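PDB 4L8P: bile acid 7a-dehydratase, BaiE, which probably catalyses the 7alpha-dehydration of a bile-acid intermediate, using a SnoaL-like, cystatin-like fold. Local coordinates for residues E97-I109 and R120-G132. Residues are numbered along the deposited sequence; the frame is centred on the assembly and turned at random. Where two conformers were deposited one is given.
Sequences EEISMHMGHTPEI and RWYLEDNLIFTDG
H105 meets Y122 twice: its backbone N and its ring ND1 both donate to Y122 O. The ND1 bond spans 3.0 Å to Y122 O, which lies in the imidazole plane although ND1 sits 35° out of the carbonyl plane. With CG beside its own backbone N (chi1 -48°), the ring lies on the same side as that N-H, and ND1 reaches across to the oxygen the N-H already holds. As ND1 is the donor, NE2 keeps its lone pair for the nickel ion, which it binds together with H105 of both neighbouring subunits. Two residues along, M103 and E124 run side by side in the same direction; the selenomethionine CE rests 3.7 Å from E124 OE1, and that carboxylate binds a sodium ion with E124 of the other two subunits.

The opposite face of this antiparallel hairpin, strands 98-111 and 116-129, carries W121 and H102. P107 CB stands over one face of W121, 3.5 Å from the centroid of the six-membered ring and almost on its normal, a CH-pi contact. I109 CD1 approaches W121 NE1 at 3.8 Å, while that NE1 is hydrogen-bonded to Y149 and K46 adds a cation-pi contact. The one-residue register shift between H105 and E108, a beta bulge, accompanies this packing. H102 CE1 touches L127 CD2 obliquely at 4.1 Å, while its ND1 is hydrogen-bonded to D54, which also binds S100 OG. At the far end, E98 CG lies over the F129 ring, 4.1 Å from its centroid; the extended chain carries the carboxylate alongside, its plane 41° from the ring.

Chemically, the two faces are divided: H105 and E124 present metal ligands to the trimer interface, whereas L123 and H102 face helix 22-55, consistent with the interior of a cystatin-like cone.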
ATOM      1  N   GLU A  97     -22.270  10.985   9.398  1.00 20.71           N
ATOM      2  CA  GLU A  97     -21.513  12.160   9.844  1.00 23.17           C
ATOM      3  C   GLU A  97     -20.042  11.878  10.060  1.00 22.66           C
ATOM      4  O   GLU A  97     -19.305  12.817  10.365  1.00 25.49           O
ATOM      5  CB  GLU A  97     -21.987  12.729  11.202  1.00 26.64           C
ATOM      6  CG  GLU A  97     -23.455  12.819  11.491  1.00 39.85           C
ATOM      7  CD  GLU A  97     -23.959  11.503  12.024  1.00 39.42           C
ATOM      8  OE1 GLU A  97     -23.810  11.183  13.238  1.00 43.95           O
ATOM      9  OE2 GLU A  97     -24.482  10.799  11.172  1.00 32.89           O
ATOM     10  N   GLU A  98     -19.616  10.606   9.975  1.00 21.60           N
ATOM     11  CA  GLU A  98     -18.217  10.247  10.146  1.00 22.38           C
ATOM     12  C   GLU A  98     -17.581   9.834   8.815  1.00 21.56           C
ATOM     13  O   GLU A  98     -17.923   8.796   8.266  1.00 23.06           O
ATOM     14  CB  GLU A  98     -18.075   9.115  11.169  1.00 22.08           C
ATOM     15  CG  GLU A  98     -16.632   8.686  11.429  1.00 25.90           C
ATOM     16  CD  GLU A  98     -16.481   7.554  12.423  1.00 40.53           C
ATOM     17  OE1 GLU A  98     -17.417   7.254  13.204  1.00 38.30           O
ATOM     18  OE2 GLU A  98     -15.377   6.970  12.432  1.00 43.03           O
ATOM     19  N   ILE A  99     -16.657  10.653   8.308  1.00 18.70           N
ATOM     20  CA  ILE A  99     -15.809  10.269   7.178  1.00 18.55           C
ATOM     21  C   ILE A  99     -14.699   9.406   7.768  1.00 17.57           C
ATOM     22  O   ILE A  99     -14.025   9.833   8.717  1.00 18.65           O
ATOM     23  CB  ILE A  99     -15.147  11.495   6.495  1.00 19.97           C
ATOM     24  CG1 ILE A  99     -16.210  12.467   5.941  1.00 22.25           C
ATOM     25  CG2 ILE A  99     -14.150  11.077   5.432  1.00 21.76           C
ATOM     26  CD1 ILE A  99     -15.654  13.832   5.550  1.00 24.03           C
ATOM     27  N   SER A 100     -14.478   8.225   7.188  1.00 16.53           N
ATOM     28  CA  SER A 100     -13.379   7.345   7.614  1.00 14.51           C
ATOM     29  C   SER A 100     -12.496   6.967   6.434  1.00 15.89           C
ATOM     30  O   SER A 100     -12.955   6.856   5.288  1.00 15.99           O
ATOM     31  CB  SER A 100     -13.897   6.073   8.294  1.00 16.17           C
ATOM     32  OG  SER A 100     -14.656   5.279   7.398  1.00 17.09           O
HETATM   33  N   MSE A 101     -11.217   6.784   6.730  0.50 15.41           N
HETATM   34  CA  MSE A 101     -10.248   6.256   5.771  0.50 16.09           C
HETATM   35  C   MSE A 101      -9.371   5.271   6.508  0.50 16.64           C
HETATM   36  O   MSE A 101      -8.542   5.672   7.324  0.50 16.40           O
HETATM   37  CB  MSE A 101      -9.459   7.401   5.112  0.50 17.62           C
HETATM   38  CG  MSE A 101     -10.263   8.082   3.989  0.50 17.32           C
HETATM   39 SE   MSE A 101      -9.470   9.785   3.401  0.37 17.03          SE
HETATM   40  CE  MSE A 101      -7.857   8.920   2.658  0.50 16.47           C
ATOM     41  N   HIS A 102      -9.539   3.977   6.205  1.00 16.24           N
ATOM     42  CA  HIS A 102      -8.706   2.894   6.737  1.00 16.97           C
ATOM     43  C   HIS A 102      -7.833   2.404   5.604  1.00 17.59           C
ATOM     44  O   HIS A 102      -8.319   1.781   4.643  1.00 17.70           O
ATOM     45  CB  HIS A 102      -9.605   1.751   7.228  1.00 16.15           C
ATOM     46  CG  HIS A 102     -10.439   2.119   8.398  1.00 18.94           C
ATOM     47  ND1 HIS A 102     -11.634   2.786   8.272  1.00 19.04           N
ATOM     48  CD2 HIS A 102     -10.265   1.890   9.726  1.00 21.26           C
ATOM     49  CE1 HIS A 102     -12.135   3.007   9.475  1.00 21.38           C
ATOM     50  NE2 HIS A 102     -11.343   2.442  10.376  1.00 21.97           N
HETATM   51  N   MSE A 103      -6.549   2.733   5.692  1.00 16.25           N
HETATM   52  CA  MSE A 103      -5.586   2.553   4.603  1.00 15.62           C
HETATM   53  C   MSE A 103      -4.617   1.450   4.992  1.00 15.72           C
HETATM   54  O   MSE A 103      -3.809   1.604   5.918  1.00 15.34           O
HETATM   55  CB  MSE A 103      -4.885   3.886   4.350  1.00 16.44           C
HETATM   56  CG  MSE A 103      -5.910   4.892   3.797  1.00 18.88           C
HETATM   57 SE   MSE A 103      -5.176   6.724   3.820  0.75 15.60          SE
HETATM   58  CE  MSE A 103      -5.329   6.980   5.743  1.00 19.77           C
ATOM     59  N   GLY A 104      -4.723   0.310   4.302  1.00 14.41           N
ATOM     60  CA  GLY A 104      -3.849  -0.821   4.533  1.00 14.14           C
ATOM     61  C   GLY A 104      -2.575  -0.713   3.709  1.00 15.42           C
ATOM     62  O   GLY A 104      -2.579  -0.280   2.515  1.00 18.72           O
ATOM     63  N   HIS A 105      -1.487  -1.134   4.345  1.00 15.30           N
ATOM     64  CA  HIS A 105      -0.161  -1.178   3.740  1.00 13.70           C
ATOM     65  C   HIS A 105       0.542  -2.503   4.014  1.00 16.21           C
ATOM     66  O   HIS A 105       0.252  -3.201   5.018  1.00 14.03           O
ATOM     67  CB  HIS A 105       0.772  -0.097   4.290  1.00 14.46           C
ATOM     68  CG  HIS A 105       0.189   1.263   4.327  1.00 13.77           C
ATOM     69  ND1 HIS A 105      -0.745   1.646   5.266  1.00 15.06           N
ATOM     70  CD2 HIS A 105       0.397   2.340   3.536  1.00 15.42           C
ATOM     71  CE1 HIS A 105      -1.072   2.907   5.062  1.00 17.15           C
ATOM     72  NE2 HIS A 105      -0.403   3.338   4.018  1.00 16.69           N
ATOM     73  N   THR A 106       1.492  -2.800   3.129  1.00 14.39           N
ATOM     74  CA  THR A 106       2.536  -3.786   3.350  1.00 16.04           C
ATOM     75  C   THR A 106       2.046  -5.082   4.019  1.00 15.01           C
ATOM     76  O   THR A 106       2.451  -5.417   5.122  1.00 14.76           O
ATOM     77  CB  THR A 106       3.776  -3.152   4.058  1.00 17.42           C
ATOM     78  OG1 THR A 106       3.391  -2.469   5.270  1.00 16.62           O
ATOM     79  CG2 THR A 106       4.437  -2.159   3.143  1.00 17.88           C
ATOM     80  N   PRO A 107       1.169  -5.828   3.321  1.00 14.77           N
ATOM     81  CA  PRO A 107       0.673  -7.091   3.857  1.00 15.06           C
ATOM     82  C   PRO A 107       1.747  -8.184   3.934  1.00 16.03           C
ATOM     83  O   PRO A 107       2.684  -8.233   3.093  1.00 14.97           O
ATOM     84  CB  PRO A 107      -0.409  -7.491   2.844  1.00 14.88           C
ATOM     85  CG  PRO A 107       0.021  -6.839   1.570  1.00 15.88           C
ATOM     86  CD  PRO A 107       0.585  -5.526   2.003  1.00 15.52           C
ATOM     87  N   GLU A 108       1.625  -9.037   4.936  1.00 14.68           N
ATOM     88  CA  GLU A 108       2.379 -10.280   5.046  1.00 13.59           C
ATOM     89  C   GLU A 108       1.345 -11.410   5.183  1.00 14.69           C
ATOM     90  O   GLU A 108       0.863 -11.691   6.296  1.00 16.41           O
ATOM     91  CB  GLU A 108       3.296 -10.254   6.245  1.00 15.31           C
ATOM     92  CG  GLU A 108       4.306  -9.109   6.234  1.00 16.27           C
ATOM     93  CD  GLU A 108       4.934  -8.890   7.592  1.00 17.92           C
ATOM     94  OE1 GLU A 108       5.765  -9.721   8.013  1.00 18.54           O
ATOM     95  OE2 GLU A 108       4.569  -7.869   8.239  1.00 18.08           O
ATOM     96  N   ILE A 109       1.010 -12.028   4.056  1.00 15.25           N
ATOM     97  CA  ILE A 109       0.033 -13.108   3.990  1.00 15.36           C
ATOM     98  C   ILE A 109       0.750 -14.481   4.019  1.00 15.89           C
ATOM     99  O   ILE A 109       1.598 -14.782   3.128  1.00 16.63           O
ATOM    100  CB  ILE A 109      -0.862 -13.024   2.735  1.00 14.83           C
ATOM    101  CG1 ILE A 109      -1.473 -11.600   2.516  1.00 16.19           C
ATOM    102  CG2 ILE A 109      -1.934 -14.117   2.782  1.00 14.88           C
ATOM    103  CD1 ILE A 109      -2.242 -11.073   3.692  1.00 17.55           C
ATOM    104  N   ARG A 120      -0.880 -10.239   8.113  1.00 13.73           N
ATOM    105  CA  ARG A 120      -0.480  -9.010   8.780  1.00 14.79           C
ATOM    106  C   ARG A 120      -0.687  -7.830   7.853  1.00 15.26           C
ATOM    107  O   ARG A 120      -0.342  -7.870   6.654  1.00 16.48           O
ATOM    108  CB  ARG A 120       0.949  -9.046   9.239  1.00 16.33           C
ATOM    109  CG  ARG A 120       1.286 -10.195  10.176  1.00 17.63           C
ATOM    110  CD  ARG A 120       2.739  -9.997  10.601  1.00 20.54           C
ATOM    111  NE  ARG A 120       3.177 -10.887  11.654  1.00 22.88           N
ATOM    112  CZ  ARG A 120       3.198 -10.624  12.970  1.00 28.55           C
ATOM    113  NH1 ARG A 120       2.779  -9.475  13.488  1.00 26.07           N
ATOM    114  NH2 ARG A 120       3.668 -11.558  13.800  1.00 34.68           N
ATOM    115  N   TRP A 121      -1.263  -6.773   8.419  1.00 13.97           N
ATOM    116  CA  TRP A 121      -1.513  -5.547   7.686  1.00 14.56           C
ATOM    117  C   TRP A 121      -1.081  -4.389   8.552  1.00 14.18           C
ATOM    118  O   TRP A 121      -1.284  -4.414   9.759  1.00 14.97           O
ATOM    119  CB  TRP A 121      -2.991  -5.373   7.341  1.00 15.11           C
ATOM    120  CG  TRP A 121      -3.479  -6.363   6.306  1.00 13.48           C
ATOM    121  CD1 TRP A 121      -3.967  -7.624   6.535  1.00 13.95           C
ATOM    122  CD2 TRP A 121      -3.451  -6.184   4.896  1.00 13.00           C
ATOM    123  NE1 TRP A 121      -4.249  -8.236   5.348  1.00 14.54           N
ATOM    124  CE2 TRP A 121      -3.972  -7.367   4.316  1.00 14.63           C
ATOM    125  CE3 TRP A 121      -3.110  -5.114   4.057  1.00 12.63           C
ATOM    126  CZ2 TRP A 121      -4.110  -7.509   2.917  1.00 13.69           C
ATOM    127  CZ3 TRP A 121      -3.277  -5.245   2.689  1.00 14.46           C
ATOM    128  CH2 TRP A 121      -3.801  -6.423   2.132  1.00 13.84           C
ATOM    129  N   TYR A 122      -0.559  -3.354   7.902  1.00 13.15           N
ATOM    130  CA  TYR A 122      -0.088  -2.121   8.581  1.00 14.85           C
ATOM    131  C   TYR A 122      -1.158  -1.075   8.246  1.00 13.89           C
ATOM    132  O   TYR A 122      -1.295  -0.674   7.087  1.00 14.48           O
ATOM    133  CB  TYR A 122       1.293  -1.709   8.014  1.00 17.76           C
ATOM    134  CG  TYR A 122       2.009  -0.592   8.777  1.00 17.11           C
ATOM    135  CD1 TYR A 122       1.318   0.497   9.316  1.00 22.52           C
ATOM    136  CD2 TYR A 122       3.387  -0.632   8.949  1.00 18.40           C
ATOM    137  CE1 TYR A 122       1.990   1.508  10.013  1.00 21.65           C
ATOM    138  CE2 TYR A 122       4.070   0.361   9.645  1.00 19.57           C
ATOM    139  CZ  TYR A 122       3.364   1.433  10.160  1.00 20.85           C
ATOM    140  OH  TYR A 122       4.037   2.404  10.882  1.00 20.76           O
ATOM    141  N   LEU A 123      -1.951  -0.684   9.237  1.00 14.02           N
ATOM    142  CA  LEU A 123      -3.101   0.215   9.054  1.00 13.90           C
ATOM    143  C   LEU A 123      -2.762   1.634   9.449  1.00 15.62           C
ATOM    144  O   LEU A 123      -2.191   1.847  10.498  1.00 16.18           O
ATOM    145  CB  LEU A 123      -4.265  -0.234   9.939  1.00 18.35           C
ATOM    146  CG  LEU A 123      -5.337  -1.032   9.261  1.00 23.47           C
ATOM    147  CD1 LEU A 123      -6.147  -0.142   8.293  1.00 25.01           C
ATOM    148  CD2 LEU A 123      -4.687  -2.241   8.591  1.00 27.76           C
ATOM    149  N   GLU A 124      -3.143   2.595   8.622  1.00 15.56           N
ATOM    150  CA  GLU A 124      -3.341   3.990   9.044  1.00 15.42           C
ATOM    151  C   GLU A 124      -4.841   4.304   8.961  1.00 14.16           C
ATOM    152  O   GLU A 124      -5.463   4.013   7.958  1.00 16.39           O
ATOM    153  CB  GLU A 124      -2.595   4.978   8.132  1.00 16.86           C
ATOM    154  CG  GLU A 124      -2.728   6.368   8.693  1.00 21.61           C
ATOM    155  CD  GLU A 124      -2.200   7.494   7.878  1.00 27.68           C
ATOM    156  OE1 GLU A 124      -1.812   7.327   6.672  1.00 21.18           O
ATOM    157  OE2 GLU A 124      -2.239   8.620   8.466  1.00 25.80           O
ATOM    158  N   ASP A 125      -5.395   4.945  10.001  1.00 15.97           N
ATOM    159  CA  ASP A 125      -6.785   5.353  10.008  1.00 17.59           C
ATOM    160  C   ASP A 125      -6.893   6.852  10.260  1.00 17.76           C
ATOM    161  O   ASP A 125      -6.132   7.414  11.044  1.00 17.62           O
ATOM    162  CB  ASP A 125      -7.610   4.585  11.031  1.00 21.40           C
ATOM    163  CG  ASP A 125      -7.065   4.683  12.419  1.00 28.31           C
ATOM    164  OD1 ASP A 125      -5.937   4.221  12.633  1.00 29.09           O
ATOM    165  OD2 ASP A 125      -7.776   5.189  13.315  1.00 32.40           O
ATOM    166  N   ASN A 126      -7.792   7.495   9.525  1.00 17.28           N
ATOM    167  CA  ASN A 126      -8.137   8.893   9.723  1.00 18.21           C
ATOM    168  C   ASN A 126      -9.670   8.964   9.773  1.00 17.76           C
ATOM    169  O   ASN A 126     -10.362   8.359   8.942  1.00 19.88           O
ATOM    170  CB  ASN A 126      -7.680   9.764   8.559  1.00 18.67           C
ATOM    171  CG  ASN A 126      -6.164   9.815   8.360  1.00 23.52           C
ATOM    172  OD1 ASN A 126      -5.342   9.383   9.195  1.00 27.67           O
ATOM    173  ND2 ASN A 126      -5.783  10.347   7.230  1.00 28.28           N
ATOM    174  N   LEU A 127     -10.187   9.637  10.794  1.00 17.63           N
ATOM    175  CA  LEU A 127     -11.625   9.798  10.996  1.00 18.77           C
ATOM    176  C   LEU A 127     -11.907  11.283  11.145  1.00 17.10           C
ATOM    177  O   LEU A 127     -11.162  11.993  11.833  1.00 18.09           O
ATOM    178  CB  LEU A 127     -12.114   9.044  12.232  1.00 19.02           C
ATOM    179  CG  LEU A 127     -11.657   7.597  12.454  1.00 22.18           C
ATOM    180  CD1 LEU A 127     -12.211   7.156  13.805  1.00 23.75           C
ATOM    181  CD2 LEU A 127     -12.080   6.659  11.325  1.00 25.90           C
ATOM    182  N   ILE A 128     -12.976  11.745  10.486  1.00 16.98           N
ATOM    183  CA  ILE A 128     -13.440  13.138  10.576  1.00 18.21           C
ATOM    184  C   ILE A 128     -14.959  13.156  10.816  1.00 19.60           C
ATOM    185  O   ILE A 128     -15.723  12.564  10.060  1.00 20.55           O
ATOM    186  CB  ILE A 128     -13.125  13.923   9.277  1.00 20.50           C
ATOM    187  CG1 ILE A 128     -11.599  13.975   9.038  1.00 20.56           C
ATOM    188  CG2 ILE A 128     -13.748  15.326   9.313  1.00 22.73           C
ATOM    189  CD1 ILE A 128     -11.186  14.426   7.654  1.00 27.91           C
ATOM    190  N   PHE A 129     -15.374  13.826  11.881  1.00 19.69           N
ATOM    191  CA  PHE A 129     -16.794  14.025  12.167  1.00 20.71           C
ATOM    192  C   PHE A 129     -17.207  15.399  11.629  1.00 22.08           C
ATOM    193  O   PHE A 129     -16.630  16.425  12.010  1.00 21.11           O
ATOM    194  CB  PHE A 129     -17.046  13.892  13.672  1.00 23.52           C
ATOM    195  CG  PHE A 129     -16.882  12.490  14.184  1.00 26.51           C
ATOM    196  CD1 PHE A 129     -15.634  12.025  14.600  1.00 28.85           C
ATOM    197  CD2 PHE A 129     -17.977  11.618  14.217  1.00 29.77           C
ATOM    198  CE1 PHE A 129     -15.478  10.721  15.051  1.00 32.10           C
ATOM    199  CE2 PHE A 129     -17.828  10.321  14.672  1.00 34.00           C
ATOM    200  CZ  PHE A 129     -16.583   9.874  15.093  1.00 32.16           C
ATOM    201  N   THR A 130     -18.231  15.425  10.770  1.00 23.33           N
ATOM    202  CA  THR A 130     -18.610  16.663  10.069  1.00 24.52           C
ATOM    203  C   THR A 130     -19.796  17.357  10.683  1.00 27.31           C
ATOM    204  O   THR A 130     -20.011  18.542  10.414  1.00 31.31           O
ATOM    205  CB  THR A 130     -18.955  16.386   8.589  1.00 24.39           C
ATOM    206  OG1 THR A 130     -20.010  15.434   8.512  1.00 25.26           O
ATOM    207  CG2 THR A 130     -17.740  15.831   7.859  1.00 24.48           C
ATOM    208  N   ASP A 131     -20.599  16.622  11.442  1.00 27.30           N
ATOM    209  CA  ASP A 131     -21.877  17.142  11.975  1.00 31.14           C
ATOM    210  C   ASP A 131     -22.171  16.355  13.221  1.00 30.55           C
ATOM    211  O   ASP A 131     -21.468  15.394  13.518  1.00 31.72           O
ATOM    212  CB  ASP A 131     -23.037  16.982  10.968  1.00 33.92           C
ATOM    213  CG  ASP A 131     -22.781  17.706   9.637  1.00 44.48           C
ATOM    214  OD1 ASP A 131     -23.067  18.923   9.552  1.00 41.42           O
ATOM    215  OD2 ASP A 131     -22.248  17.074   8.681  1.00 38.40           O
ATOM    216  N   GLY A 132     -23.195  16.765  13.965  1.00 36.48           N
ATOM    217  CA  GLY A 132     -23.575  16.078  15.196  1.00 34.19           C
ATOM    218  C   GLY A 132     -22.765  16.489  16.420  1.00 37.11           C
ATOM    219  O   GLY A 132     -22.088  17.527  16.417  1.00 32.53           O
TER